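Local coordinates for filamentation induced by cAMP protein Fic (Desulfovibrio alaskensis, PDB 4RGL), which belongs to the Fic/DOC family of largely helical proteins and also carries a C-terminal domain of helix-turn-helix type, at residues T13-P16 and A17-N20; T238-V241 and E242-G246. All coordinates share one frame; numbering follows the deposited sequence.

Contacts 1 and 2 are the first turns of two helices that pack against each other, an example of helix starts secured both internally and by a neighbour. Contact 1 comes first along the chain and forms the entry to helix 16-32; contact 2, more than two hundred residues later, is the opening of helix 238-257. Their centres are nonetheless only about 9 Å apart. The hydroxyls of Thr-13 and Thr-238 are hydrogen-bonded, Ile-18 CD1 packs on Val-241 CG1 at 3.8 Å, and the carboxylate of Glu-242 lies against the methyl groups of Thr-15 and Ala-17. An N-terminal helix start at the surface is thus fastened to the partly buried opening turns of helix 238-257.

Contact 1 of 2, residues T13-P16 and A17-N20; sequences TITP and AIVN
The carbonyl oxygen of Pro-16 is held twice by Asn-20, once through the side chain and once through the backbone. The stronger grip comes from the amide: Asn-20 ND2 lies 2.6 Å from Pro-16 O with a nearly straight N-H...O angle of 164°. The oxygen sits close to the plane of the amide group, while the donor is tilted by 30° from the plane of the carbonyl it approaches. With CG beside the backbone N (chi1 -83°), the Asn-20 side chain leans back toward the first turn, where ND2 can meet this oxygen. The main-chain bond from Asn-20 N to the same oxygen is weak, at 3.3 Å.

Thr-15 occupies the N-cap position and proline the first helical turn, a common way to begin a helix. Thr-15 O also receives two bonds, both weak, from Ile-18 N at 2.8 Å and from Val-19 N at 3.4 Å. The methyl of Thr-15 lies across Ile-18 at about a right angle, CG2 being 3.4 Å from Ile-18 CG1. One residue earlier, Ile-14 reaches past the cap to touch Val-19, CG2 to CG1 at 3.9 Å. This pairing of the residue before the N-cap with the fourth residue of the helix is a hydrophobic staple. Ile-18, the buried member of the group, turns inward against helix 238-257.

The entry to helix 16-32 therefore combines apolar bracing with weak backbone bonds, and the side-chain amide of Asn-20 adds a second donor to a carbonyl whose main-chain bond is long.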
loop_
_atom_site.group_PDB
_atom_site.type_symbol
_atom_site.label_atom_id
_atom_site.label_comp_id
_atom_site.label_asym_id
_atom_site.label_seq_id
_atom_site.Cartn_x
_atom_site.Cartn_y
_atom_site.Cartn_z
ATOM N N THR A 13 -11.372 -7.830 24.938
ATOM C CA THR A 13 -12.129 -9.056 25.251
ATOM C C THR A 13 -12.348 -9.860 23.960
ATOM O O THR A 13 -12.975 -9.363 23.021
ATOM C CB THR A 13 -13.464 -8.721 25.950
ATOM O OG1 THR A 13 -14.195 -7.801 25.141
ATOM C CG2 THR A 13 -13.265 -8.143 27.355
ATOM N N ILE A 14 -11.773 -11.081 23.894
ATOM C CA ILE A 14 -11.808 -11.920 22.685
ATOM C C ILE A 14 -13.254 -12.429 22.416
ATOM O O ILE A 14 -14.105 -12.374 23.303
ATOM C CB ILE A 14 -10.790 -13.118 22.800
ATOM C CG1 ILE A 14 -9.344 -12.616 23.114
ATOM C CG2 ILE A 14 -10.802 -13.979 21.535
ATOM C CD1 ILE A 14 -9.071 -12.251 24.625
ATOM N N THR A 15 -13.523 -12.860 21.173
ATOM C CA THR A 15 -14.836 -13.355 20.753
ATOM C C THR A 15 -14.651 -14.460 19.672
ATOM O O THR A 15 -13.657 -14.440 18.941
ATOM C CB THR A 15 -15.715 -12.168 20.237
ATOM O OG1 THR A 15 -16.937 -12.673 19.709
ATOM C CG2 THR A 15 -15.022 -11.350 19.194
ATOM N N PRO A 16 -15.604 -15.434 19.546
ATOM C CA PRO A 16 -15.435 -16.493 18.528
ATOM C C PRO A 16 -15.236 -15.929 17.109
ATOM O O PRO A 16 -14.633 -16.589 16.273
ATOM C CB PRO A 16 -16.747 -17.296 18.624
ATOM C CG PRO A 16 -17.677 -16.450 19.455
ATOM C CD PRO A 16 -16.818 -15.653 20.356
ATOM N N ALA A 17 -15.733 -14.711 16.847
ATOM C CA ALA A 17 -15.551 -14.070 15.543
ATOM C C ALA A 17 -14.079 -13.690 15.314
ATOM O O ALA A 17 -13.569 -13.860 14.205
ATOM C CB ALA A 17 -16.433 -12.836 15.437
ATOM N N ILE A 18 -13.379 -13.213 16.389
ATOM C CA ILE A 18 -11.963 -12.821 16.306
ATOM C C ILE A 18 -11.087 -14.037 15.959
ATOM O O ILE A 18 -10.298 -13.966 15.017
ATOM C CB ILE A 18 -11.480 -12.138 17.629
ATOM C CG1 ILE A 18 -11.986 -10.678 17.712
ATOM C CG2 ILE A 18 -9.938 -12.189 17.751
ATOM C CD1 ILE A 18 -11.671 -9.943 19.119
ATOM N N VAL A 19 -11.238 -15.159 16.712
ATOM C CA VAL A 19 -10.397 -16.349 16.504
ATOM C C VAL A 19 -10.593 -16.898 15.069
ATOM O O VAL A 19 -9.625 -17.324 14.447
ATOM C CB VAL A 19 -10.644 -17.455 17.573
ATOM C CG1 VAL A 19 -10.326 -16.941 18.976
ATOM C CG2 VAL A 19 -12.068 -17.995 17.502
ATOM N N ASN A 20 -11.827 -16.796 14.523
ATOM C CA ASN A 20 -12.111 -17.233 13.154
ATOM C C ASN A 20 -11.439 -16.299 12.130
ATOM O O ASN A 20 -10.941 -16.767 11.097
ATOM C CB ASN A 20 -13.622 -17.303 12.907
ATOM C CG ASN A 20 -14.254 -18.587 13.397
ATOM O OD1 ASN A 20 -14.431 -19.547 12.640
ATOM N ND2 ASN A 20 -14.586 -18.641 14.677
#

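Contact 2 of 2, residues T238-V241 and E242-G246; sequences TPFV and EFMLG
Thr-238 opens the helix by offering its carbonyl oxygen to Glu-242 N, 3.0 Å away. The side chain of Glu-242 runs back over the same carbonyl, its CG 3.5 Å from Thr-238 O. With CG beside the backbone N (chi1 -73°) and the chain extended beyond it, the carboxylate is carried toward the start of the helix. The Thr-238 hydroxyl is hydrogen-bonded to the hydroxyl of Thr-13, before helix 16-32, and to Asp-236 OD1 in the loop that precedes this helix.

Pro-239 has no amide hydrogen to give, which suits a first-turn position, and its oxygen accepts Phe-243 N at 3.1 Å. Phe-240 follows on the buried face. Phe-240 O takes Met-244 N at 2.8 Å, and the two side chains lie side by side, pointing the same way. Met-244, a selenomethionine in this model, is bent about both CB-CG and CG-SE (chi2 55°, chi3 56°), which brings its methyl CE to 3.6 Å from Phe-240 CZ, near the far end of the ring. The same ring meets His-176 of helix 168-182 edge-to-face and packs on Tyr-224 and Leu-228 of helix 221-234.

Val-241 closes the segment. Its oxygen accepts Leu-245 N at 2.8 Å, and its CG1 touches Leu-245 CD1 at 3.7 Å. These two apolar side chains also run alongside each other, against both helix 16-32 and helix 168-182.

Phe-240, Val-241, Met-244 and Leu-245 are thus the buried side chains, packed among helices 16-32, 168-182 and 221-234. The carboxylate of the partly exposed Glu-242 is directed toward the N-terminal end, where the helix dipole would probably stabilise its negative charge.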
loop_
_atom_site.group_PDB
_atom_site.type_symbol
_atom_site.label_atom_id
_atom_site.label_comp_id
_atom_site.label_asym_id
_atom_site.label_seq_id
_atom_site.Cartn_x
_atom_site.Cartn_y
_atom_site.Cartn_z
ATOM N N THR A 238 -13.700 -4.544 21.241
ATOM C CA THR A 238 -14.103 -5.791 20.567
ATOM C C THR A 238 -14.768 -5.520 19.149
ATOM O O THR A 238 -14.300 -6.080 18.154
ATOM C CB THR A 238 -15.052 -6.599 21.471
ATOM O OG1 THR A 238 -14.396 -6.855 22.714
ATOM C CG2 THR A 238 -15.495 -7.911 20.834
ATOM N N PRO A 239 -15.858 -4.693 19.045
ATOM C CA PRO A 239 -16.511 -4.518 17.729
ATOM C C PRO A 239 -15.578 -3.877 16.692
ATOM O O PRO A 239 -15.661 -4.205 15.502
ATOM C CB PRO A 239 -17.703 -3.606 18.043
ATOM C CG PRO A 239 -17.361 -2.957 19.346
ATOM C CD PRO A 239 -16.579 -3.961 20.104
ATOM N N PHE A 240 -14.683 -2.968 17.140
ATOM C CA PHE A 240 -13.708 -2.330 16.256
ATOM C C PHE A 240 -12.677 -3.358 15.768
ATOM O O PHE A 240 -12.309 -3.352 14.586
ATOM C CB PHE A 240 -13.008 -1.156 16.976
ATOM C CG PHE A 240 -11.918 -0.488 16.165
ATOM C CD1 PHE A 240 -12.232 0.458 15.194
ATOM C CD2 PHE A 240 -10.577 -0.761 16.411
ATOM C CE1 PHE A 240 -11.224 1.080 14.448
ATOM C CE2 PHE A 240 -9.571 -0.133 15.670
ATOM C CZ PHE A 240 -9.901 0.788 14.699
ATOM N N VAL A 241 -12.228 -4.254 16.676
ATOM C CA VAL A 241 -11.261 -5.302 16.343
ATOM C C VAL A 241 -11.866 -6.242 15.291
ATOM O O VAL A 241 -11.208 -6.553 14.299
ATOM C CB VAL A 241 -10.807 -6.078 17.610
ATOM C CG1 VAL A 241 -9.849 -7.213 17.249
ATOM C CG2 VAL A 241 -10.166 -5.134 18.623
ATOM N N GLU A 242 -13.160 -6.604 15.460
ATOM C CA GLU A 242 -13.879 -7.418 14.476
ATOM C C GLU A 242 -13.908 -6.726 13.118
ATOM O O GLU A 242 -13.677 -7.373 12.097
ATOM C CB GLU A 242 -15.319 -7.706 14.946
ATOM C CG GLU A 242 -15.426 -8.714 16.082
ATOM C CD GLU A 242 -16.858 -9.055 16.466
ATOM O OE1 GLU A 242 -17.789 -8.414 15.927
ATOM O OE2 GLU A 242 -17.047 -9.973 17.295
ATOM N N PHE A 243 -14.192 -5.395 13.103
ATOM C CA PHE A 243 -14.266 -4.627 11.861
ATOM C C PHE A 243 -12.923 -4.594 11.169
ATOM O O PHE A 243 -12.846 -4.863 9.967
ATOM C CB PHE A 243 -14.756 -3.188 12.126
ATOM C CG PHE A 243 -14.884 -2.346 10.869
ATOM C CD1 PHE A 243 -16.070 -2.329 10.140
ATOM C CD2 PHE A 243 -13.806 -1.599 10.396
ATOM C CE1 PHE A 243 -16.179 -1.574 8.966
ATOM C CE2 PHE A 243 -13.910 -0.866 9.209
ATOM C CZ PHE A 243 -15.098 -0.854 8.505
HETATM N N MSE A 244 -11.852 -4.233 11.915
HETATM C CA MSE A 244 -10.523 -4.086 11.338
HETATM C C MSE A 244 -9.971 -5.434 10.853
HETATM O O MSE A 244 -9.495 -5.517 9.718
HETATM C CB MSE A 244 -9.566 -3.451 12.337
HETATM C CG MSE A 244 -8.309 -2.880 11.682
HETATM SE SE MSE A 244 -8.726 -1.593 10.261
HETATM C CE MSE A 244 -9.802 -0.358 11.284
ATOM N N LEU A 245 -10.063 -6.508 11.700
ATOM C CA LEU A 245 -9.623 -7.852 11.281
ATOM C C LEU A 245 -10.421 -8.317 10.074
ATOM O O LEU A 245 -9.881 -8.999 9.200
ATOM C CB LEU A 245 -9.749 -8.875 12.426
ATOM C CG LEU A 245 -8.763 -8.712 13.594
ATOM C CD1 LEU A 245 -9.048 -9.726 14.682
ATOM C CD2 LEU A 245 -7.322 -8.843 13.124
ATOM N N GLY A 246 -11.688 -7.895 10.003
ATOM C CA GLY A 246 -12.541 -8.170 8.857
ATOM C C GLY A 246 -12.033 -7.484 7.609
ATOM O O GLY A 246 -11.808 -8.139 6.584
#